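Local structure of hypothetical protein PAE2307 (Pyrobaculum aerophilum, 1WVQ) at residues F28-T31 with V32-Y36; N93-P96 with I97-L100. The protein probably acts as an adenosine-specific kinase of an ancient conserved family and carries a stably phosphorylated histidine. One frame throughout, in Å; residues are numbered along the deposited sequence.

Contact 1 (F28-T31 with V32-Y36); sequences FIKT and VEDLY
With chi1 at -166° K30 points CG away from its amide nitrogen, and with chi1 at -70° D34 sets its carboxylate beside its own backbone N; the two side chains cross there. K30, in the type I beta turn F28-T31 that leads into helix 31-40, and D34, in the first turn of that helix, form an i to i+4 salt bridge. The bends of the lysine chain at chi3 and chi4 turn K30 NZ onto D34 OD2 at 2.7 Å, on the syn lone pair of that oxygen. The flank of the lysine joins in, with K30 CG 3.7 Å from D34 OD2. Both ends have second partners. K30 NZ also pairs with E108, whose carboxylate lies close to that of D34, so the ammonium probably eases the repulsion between the two acids; D34 OD1 binds K166 of the second subunit. F28 N binds the phosphoryl group of the modified histidine at position 85, so this turn borders the phosphohistidine.

Backbone bonds join the same residues. D34 N reaches K30 O at 3.0 Å with an N-H...O angle of 169°, and L35 N follows with a bond of 2.9 Å to T31 O. V32 N makes a weak hydrogen bond to I29 O. On the side facing strand 47-53, T31 and L35 run side by side and point the same way, T31 touching F52 and L35 touching I50, with the T31 methyl, CG2, lying 3.6 Å from L35 CD1.

Contact 2 (N93-P96 with I97-L100); sequences NAWP and INVL
W95 and N98 are joined through the backbone where the chain turns from an extended run at A94 and W95 into helical torsions at P96, and W95 O accepts N98 N at 2.8 Å. In return the amide of N98 reaches back: its CG stands beside its own backbone N (chi1 -60°), and N98 OD1 accepts a hydrogen bond from W95 N at 2.9 Å. That bond is nearly straight at hydrogen, 171°, although the donor sits above the carbonyl plane. The return bond from the side chain three residues on resembles the side-chain half of a capping box at the entry to helix 96-104, with the W95 carbonyl taking the place of a capping side chain.

The indole lies alongside the amide with the two planes 61° apart, N98 OD1 coming to its edge, 3.6 Å from W95 CE3. The other end of the amide is held from outside, N98 ND2 binding the T41 carbonyl of the third subunit. One residue on, P96 O is gripped by two amides, V99 N from above the carbonyl plane and L100 N nearly end-on at 2.8 Å. L100 CD1 also touches P96 CB at 3.7 Å, and both side chains rest on A115 of strand 111-116.

In the fold
The two contacts illustrate one principle, the start of a helix after a strand and loop, each after a strand of the five-stranded antiparallel sheet: contact 1 comes after strand 20-25 and contact 2 after strand 87-92. Their centres are about 18 Å apart and they do not touch. Both are largely buried, though in contact 2 W95 is exposed. Contact 1 is ionic in character, lies near the phosphohistidine and draws on acids and bases from its own chain and the second subunit. Contact 2 relies on an asparagine amide and a proline. Both meet the third subunit: E33 of contact 1 packs on it, and W95 and N98 of contact 2 reach it.

Contact 1 (F28-T31 with V32-Y36)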
loop_
_atom_site.group_PDB
_atom_site.type_symbol
_atom_site.label_atom_id
_atom_site.label_comp_id
_atom_site.label_asym_id
_atom_site.label_seq_id
_atom_site.Cartn_x
_atom_site.Cartn_y
_atom_site.Cartn_z
ATOM N N PHE A 28 -20.877 3.234 -0.808
ATOM C CA PHE A 28 -21.175 2.655 -2.115
ATOM C C PHE A 28 -21.485 1.161 -2.048
ATOM O O PHE A 28 -20.804 0.390 -1.378
ATOM C CB PHE A 28 -20.019 2.927 -3.084
ATOM C CG PHE A 28 -20.319 2.568 -4.512
ATOM C CD1 PHE A 28 -21.552 2.880 -5.083
ATOM C CD2 PHE A 28 -19.350 1.956 -5.300
ATOM C CE1 PHE A 28 -21.807 2.585 -6.426
ATOM C CE2 PHE A 28 -19.599 1.658 -6.643
ATOM C CZ PHE A 28 -20.825 1.973 -7.202
ATOM N N ILE A 29 -22.531 0.772 -2.768
ATOM C CA ILE A 29 -23.007 -0.601 -2.799
ATOM C C ILE A 29 -21.956 -1.642 -3.189
ATOM O O ILE A 29 -22.025 -2.788 -2.748
ATOM C CB ILE A 29 -24.244 -0.699 -3.734
ATOM C CG1 ILE A 29 -25.105 -1.897 -3.346
ATOM C CG2 ILE A 29 -23.807 -0.786 -5.181
ATOM C CD1 ILE A 29 -26.469 -1.906 -4.027
ATOM N N LYS A 30 -20.975 -1.249 -3.997
ATOM C CA LYS A 30 -19.941 -2.191 -4.417
ATOM C C LYS A 30 -19.130 -2.716 -3.228
ATOM O O LYS A 30 -18.435 -3.719 -3.342
ATOM C CB LYS A 30 -19.020 -1.535 -5.450
ATOM C CG LYS A 30 -18.117 -2.525 -6.195
ATOM C CD LYS A 30 -17.558 -1.928 -7.491
ATOM C CE LYS A 30 -16.503 -0.851 -7.254
ATOM N NZ LYS A 30 -15.191 -1.444 -6.855
ATOM N N THR A 31 -19.229 -2.043 -2.086
ATOM C CA THR A 31 -18.512 -2.463 -0.886
ATOM C C THR A 31 -18.717 -3.945 -0.559
ATOM O O THR A 31 -17.760 -4.661 -0.243
ATOM C CB THR A 31 -18.963 -1.635 0.348
ATOM O OG1 THR A 31 -18.522 -0.282 0.203
ATOM C CG2 THR A 31 -18.379 -2.214 1.635
ATOM N N VAL A 32 -19.959 -4.408 -0.637
ATOM C CA VAL A 32 -20.242 -5.796 -0.299
ATOM C C VAL A 32 -19.483 -6.792 -1.173
ATOM O O VAL A 32 -18.965 -7.784 -0.666
ATOM C CB VAL A 32 -21.766 -6.090 -0.343
ATOM C CG1 VAL A 32 -22.265 -6.107 -1.766
ATOM C CG2 VAL A 32 -22.061 -7.414 0.346
ATOM N N GLU A 33 -19.396 -6.531 -2.473
ATOM C CA GLU A 33 -18.675 -7.439 -3.358
ATOM C C GLU A 33 -17.166 -7.328 -3.169
ATOM O O GLU A 33 -16.459 -8.340 -3.168
ATOM C CB GLU A 33 -19.046 -7.175 -4.819
ATOM C CG GLU A 33 -20.510 -7.494 -5.115
ATOM C CD GLU A 33 -20.791 -7.765 -6.585
ATOM O OE1 GLU A 33 -19.849 -8.098 -7.336
ATOM O OE2 GLU A 33 -21.970 -7.670 -6.975
ATOM N N ASP A 34 -16.662 -6.114 -2.994
ATOM C CA ASP A 34 -15.227 -5.950 -2.814
ATOM C C ASP A 34 -14.735 -6.592 -1.519
ATOM O O ASP A 34 -13.643 -7.160 -1.483
ATOM C CB ASP A 34 -14.841 -4.469 -2.865
ATOM C CG ASP A 34 -14.971 -3.877 -4.268
ATOM O OD1 ASP A 34 -15.092 -4.648 -5.250
ATOM O OD2 ASP A 34 -14.932 -2.634 -4.394
ATOM N N LEU A 35 -15.536 -6.517 -0.460
ATOM C CA LEU A 35 -15.149 -7.135 0.802
ATOM C C LEU A 35 -15.210 -8.659 0.668
ATOM O O LEU A 35 -14.361 -9.367 1.200
ATOM C CB LEU A 35 -16.052 -6.648 1.944
ATOM C CG LEU A 35 -15.789 -5.213 2.426
ATOM C CD1 LEU A 35 -16.774 -4.858 3.525
ATOM C CD2 LEU A 35 -14.356 -5.090 2.941
ATOM N N TYR A 36 -16.209 -9.162 -0.050
ATOM C CA TYR A 36 -16.318 -10.601 -0.259
ATOM C C TYR A 36 -15.034 -11.089 -0.933
ATOM O O TYR A 36 -14.443 -12.088 -0.531
ATOM C CB TYR A 36 -17.533 -10.918 -1.148
ATOM C CG TYR A 36 -17.531 -12.326 -1.717
ATOM C CD1 TYR A 36 -16.845 -12.625 -2.892
ATOM C CD2 TYR A 36 -18.173 -13.366 -1.051
ATOM C CE1 TYR A 36 -16.792 -13.927 -3.388
ATOM C CE2 TYR A 36 -18.130 -14.669 -1.537
ATOM C CZ TYR A 36 -17.437 -14.942 -2.699
ATOM O OH TYR A 36 -17.364 -16.236 -3.156
#

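Contact 2 (N93-P96 with I97-L100)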
loop_
_atom_site.group_PDB
_atom_site.type_symbol
_atom_site.label_atom_id
_atom_site.label_comp_id
_atom_site.label_asym_id
_atom_site.label_seq_id
_atom_site.Cartn_x
_atom_site.Cartn_y
_atom_site.Cartn_z
ATOM N N ASN A 93 -11.660 -19.800 10.692
ATOM C CA ASN A 93 -10.589 -20.427 9.920
ATOM C C ASN A 93 -9.666 -19.427 9.252
ATOM O O ASN A 93 -9.086 -19.689 8.196
ATOM C CB ASN A 93 -11.192 -21.379 8.895
ATOM C CG ASN A 93 -12.144 -22.360 9.535
ATOM O OD1 ASN A 93 -11.796 -23.029 10.514
ATOM N ND2 ASN A 93 -13.360 -22.444 9.002
ATOM N N ALA A 94 -9.532 -18.280 9.907
ATOM C CA ALA A 94 -8.681 -17.187 9.466
ATOM C C ALA A 94 -8.705 -16.161 10.589
ATOM O O ALA A 94 -9.709 -16.026 11.286
ATOM C CB ALA A 94 -9.220 -16.570 8.173
ATOM N N TRP A 95 -7.596 -15.456 10.773
ATOM C CA TRP A 95 -7.494 -14.422 11.798
ATOM C C TRP A 95 -7.525 -13.064 11.109
ATOM O O TRP A 95 -7.204 -12.957 9.925
ATOM C CB TRP A 95 -6.179 -14.558 12.568
ATOM C CG TRP A 95 -6.149 -15.702 13.528
ATOM C CD1 TRP A 95 -6.797 -15.783 14.727
ATOM C CD2 TRP A 95 -5.423 -16.922 13.380
ATOM N NE1 TRP A 95 -6.519 -16.979 15.336
ATOM C CE2 TRP A 95 -5.674 -17.704 14.530
ATOM C CE3 TRP A 95 -4.582 -17.438 12.384
ATOM C CZ2 TRP A 95 -5.115 -18.974 14.719
ATOM C CZ3 TRP A 95 -4.021 -18.703 12.569
ATOM C CH2 TRP A 95 -4.292 -19.457 13.729
ATOM N N PRO A 96 -7.913 -12.010 11.839
ATOM C CA PRO A 96 -7.950 -10.686 11.214
ATOM C C PRO A 96 -6.634 -10.283 10.543
ATOM O O PRO A 96 -6.651 -9.686 9.474
ATOM C CB PRO A 96 -8.325 -9.773 12.379
ATOM C CG PRO A 96 -9.262 -10.646 13.167
ATOM C CD PRO A 96 -8.540 -11.982 13.173
ATOM N N ILE A 97 -5.493 -10.614 11.146
ATOM C CA ILE A 97 -4.230 -10.233 10.519
ATOM C C ILE A 97 -4.041 -10.866 9.141
ATOM O O ILE A 97 -3.250 -10.376 8.339
ATOM C CB ILE A 97 -2.978 -10.560 11.401
ATOM C CG1 ILE A 97 -2.922 -12.049 11.752
ATOM C CG2 ILE A 97 -2.978 -9.672 12.640
ATOM C CD1 ILE A 97 -1.610 -12.467 12.431
ATOM N N ASN A 98 -4.776 -11.940 8.857
ATOM C CA ASN A 98 -4.659 -12.591 7.554
ATOM C C ASN A 98 -5.409 -11.827 6.462
ATOM O O ASN A 98 -5.137 -12.024 5.280
ATOM C CB ASN A 98 -5.240 -14.016 7.575
ATOM C CG ASN A 98 -4.559 -14.933 8.570
ATOM O OD1 ASN A 98 -5.198 -15.759 9.224
ATOM N ND2 ASN A 98 -3.249 -14.768 8.708
ATOM N N VAL A 99 -6.346 -10.964 6.848
ATOM C CA VAL A 99 -7.159 -10.244 5.864
ATOM C C VAL A 99 -7.267 -8.727 6.016
ATOM O O VAL A 99 -7.758 -8.053 5.111
ATOM C CB VAL A 99 -8.614 -10.793 5.863
ATOM C CG1 VAL A 99 -8.618 -12.289 5.588
ATOM C CG2 VAL A 99 -9.279 -10.512 7.217
ATOM N N LEU A 100 -6.798 -8.177 7.129
ATOM C CA LEU A 100 -6.949 -6.743 7.350
ATOM C C LEU A 100 -6.328 -5.781 6.344
ATOM O O LEU A 100 -6.959 -4.794 5.982
ATOM C CB LEU A 100 -6.498 -6.373 8.770
ATOM C CG LEU A 100 -7.535 -6.658 9.867
ATOM C CD1 LEU A 100 -6.895 -6.541 11.239
ATOM C CD2 LEU A 100 -8.704 -5.690 9.728
#